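Local atomic coordinates of thiamine pyrophosphokinase (Candida albicans, PDB entry 2G9Z), a protein that catalyses the transfer of a pyrophosphate group from ATP to thiamine, making the cofactor thiamine pyrophosphate with the help of magnesium. Residues Phe217-Thr220 and Val221-Asn225. Numbering follows the deposited sequence.
Sequences FDQT and VQSIN
Val221 lays its CG2 methyl over one face of the Phe217 ring, one turn back on the helix. The methyl sits 3.8 Å above the ring plane, displaced toward the rim near CE2, a CH-pi contact. Two torsions bring this about: Phe217 holds CG anti to its own nitrogen (chi1 -160°), while Val221 sends CG1 that way (chi1 173°) and leaves CG2 beside its backbone N. Val221 N donates to Phe217 O at 2.9 Å. Gln222 N bonds to Asp218 O, and Gln222 CB rests 3.3 Å from Asp218 O; Asp218 itself turns its carboxylate off the helix to Arg216, a residue of the ligand pocket, and to Ser314 N of the second subunit. Ser223 grips Gln219 O twice, through N and through OG, each at 2.9 Å and from opposite faces of the carbonyl plane. Ile224 N closes on Thr220 O at 3.1 Å, with CG1 lying 3.4 Å from the same oxygen, and Asn225 reaches Leu308 N and Gly309 O of the second subunit. This is the first part of helix 217-233, the crossover between parallel strands 205-210 and 237-242 in the catalytic domain. The buried Ser223 OG donates mainly to Gln219 O in the preceding turn, with a weak bond to Ala212 O. The subunit interface here is mixed: Leu281 of the second subunit packs on Phe217 and Val221, with the polar bonds of Asp218 and Asn225 beside it.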
ATOM      1  N   PHE A 217       3.090  -0.810  -6.161  1.00 16.28           N
ATOM      2  CA  PHE A 217       3.375  -0.325  -4.816  1.00 13.74           C
ATOM      3  C   PHE A 217       4.051   1.039  -4.678  1.00 14.37           C
ATOM      4  O   PHE A 217       3.713   1.802  -3.767  1.00 14.43           O
ATOM      5  CB  PHE A 217       4.181  -1.369  -4.046  1.00 16.07           C
ATOM      6  CG  PHE A 217       4.113  -1.194  -2.567  1.00 15.37           C
ATOM      7  CD1 PHE A 217       2.884  -1.224  -1.913  1.00 18.81           C
ATOM      8  CD2 PHE A 217       5.264  -0.980  -1.822  1.00 17.68           C
ATOM      9  CE1 PHE A 217       2.806  -1.040  -0.531  1.00 19.74           C
ATOM     10  CE2 PHE A 217       5.194  -0.796  -0.440  1.00 17.02           C
ATOM     11  CZ  PHE A 217       3.962  -0.827   0.203  1.00 16.71           C
ATOM     12  N   ASP A 218       4.994   1.364  -5.558  1.00 13.00           N
ATOM     13  CA  ASP A 218       5.655   2.662  -5.445  1.00 15.02           C
ATOM     14  C   ASP A 218       4.661   3.796  -5.699  1.00 14.79           C
ATOM     15  O   ASP A 218       4.819   4.898  -5.172  1.00 15.21           O
ATOM     16  CB  ASP A 218       6.857   2.763  -6.397  1.00 14.33           C
ATOM     17  CG  ASP A 218       6.466   2.648  -7.864  1.00 17.51           C
ATOM     18  OD1 ASP A 218       5.860   1.632  -8.249  1.00 16.04           O
ATOM     19  OD2 ASP A 218       6.778   3.578  -8.635  1.00 18.84           O
ATOM     20  N   GLN A 219       3.634   3.513  -6.499  1.00 15.00           N
ATOM     21  CA  GLN A 219       2.591   4.485  -6.805  0.50 13.40           C
ATOM     22  C   GLN A 219       1.739   4.683  -5.551  1.00 14.43           C
ATOM     23  O   GLN A 219       1.342   5.795  -5.217  1.00 13.52           O
ATOM     24  CB  GLN A 219       1.713   3.972  -7.948  0.50 13.94           C
ATOM     25  CG  GLN A 219       0.387   4.708  -8.099  0.50 17.41           C
ATOM     26  CD  GLN A 219      -0.581   3.999  -9.029  0.50 20.36           C
ATOM     27  OE1 GLN A 219      -1.711   4.446  -9.225  0.50 22.12           O
ATOM     28  NE2 GLN A 219      -0.140   2.884  -9.605  0.50 22.84           N
ATOM     29  N   THR A 220       1.451   3.581  -4.869  1.00 13.94           N
ATOM     30  CA  THR A 220       0.667   3.629  -3.650  1.00 14.66           C
ATOM     31  C   THR A 220       1.402   4.476  -2.621  1.00 14.14           C
ATOM     32  O   THR A 220       0.818   5.365  -2.007  1.00 14.27           O
ATOM     33  CB  THR A 220       0.452   2.215  -3.081  1.00 12.32           C
ATOM     34  OG1 THR A 220      -0.406   1.485  -3.963  1.00 14.22           O
ATOM     35  CG2 THR A 220      -0.172   2.277  -1.685  1.00 15.12           C
ATOM     36  N   VAL A 221       2.691   4.206  -2.451  1.00 12.76           N
ATOM     37  CA  VAL A 221       3.479   4.945  -1.487  1.00 13.04           C
ATOM     38  C   VAL A 221       3.596   6.419  -1.860  1.00 13.06           C
ATOM     39  O   VAL A 221       3.464   7.290  -0.998  1.00 11.17           O
ATOM     40  CB  VAL A 221       4.879   4.309  -1.316  1.00 14.49           C
ATOM     41  CG1 VAL A 221       5.757   5.189  -0.430  1.00 13.69           C
ATOM     42  CG2 VAL A 221       4.726   2.928  -0.688  1.00 13.67           C
ATOM     43  N   GLN A 222       3.824   6.708  -3.139  1.00 13.55           N
ATOM     44  CA  GLN A 222       3.937   8.094  -3.555  1.00 13.44           C
ATOM     45  C   GLN A 222       2.626   8.833  -3.268  1.00 13.73           C
ATOM     46  O   GLN A 222       2.637   9.983  -2.845  1.00 15.43           O
ATOM     47  CB  GLN A 222       4.271   8.192  -5.046  1.00 16.81           C
ATOM     48  CG  GLN A 222       4.673   9.601  -5.473  1.00 16.59           C
ATOM     49  CD  GLN A 222       5.913  10.089  -4.734  1.00 20.74           C
ATOM     50  OE1 GLN A 222       7.040   9.688  -5.040  1.00 21.80           O
ATOM     51  NE2 GLN A 222       5.706  10.946  -3.747  1.00 19.11           N
ATOM     52  N   SER A 223       1.497   8.170  -3.492  1.00 13.47           N
ATOM     53  CA  SER A 223       0.199   8.797  -3.241  1.00 15.31           C
ATOM     54  C   SER A 223       0.060   9.169  -1.771  1.00 13.85           C
ATOM     55  O   SER A 223      -0.398  10.257  -1.432  1.00 15.89           O
ATOM     56  CB  SER A 223      -0.940   7.858  -3.648  1.00 16.24           C
ATOM     57  OG  SER A 223      -0.937   7.627  -5.046  1.00 16.50           O
ATOM     58  N   ILE A 224       0.461   8.261  -0.893  1.00 14.95           N
ATOM     59  CA  ILE A 224       0.386   8.515   0.538  1.00 13.83           C
ATOM     60  C   ILE A 224       1.343   9.662   0.861  1.00 14.28           C
ATOM     61  O   ILE A 224       1.003  10.571   1.613  1.00 13.69           O
ATOM     62  CB  ILE A 224       0.770   7.248   1.348  1.00 15.50           C
ATOM     63  CG1 ILE A 224      -0.285   6.155   1.125  1.00 14.98           C
ATOM     64  CG2 ILE A 224       0.907   7.584   2.839  1.00 15.22           C
ATOM     65  CD1 ILE A 224      -1.707   6.546   1.532  1.00 15.05           C
ATOM     66  N   ASN A 225       2.535   9.629   0.274  1.00 12.92           N
ATOM     67  CA  ASN A 225       3.508  10.683   0.514  1.00 14.68           C
ATOM     68  C   ASN A 225       2.880  12.040   0.183  1.00 16.05           C
ATOM     69  O   ASN A 225       2.964  12.982   0.969  1.00 15.89           O
ATOM     70  CB  ASN A 225       4.763  10.449  -0.334  1.00 14.40           C
ATOM     71  CG  ASN A 225       5.854  11.468  -0.058  1.00 16.06           C
ATOM     72  OD1 ASN A 225       6.066  11.870   1.083  1.00 18.64           O
ATOM     73  ND2 ASN A 225       6.562  11.879  -1.106  1.00 14.21           N
TER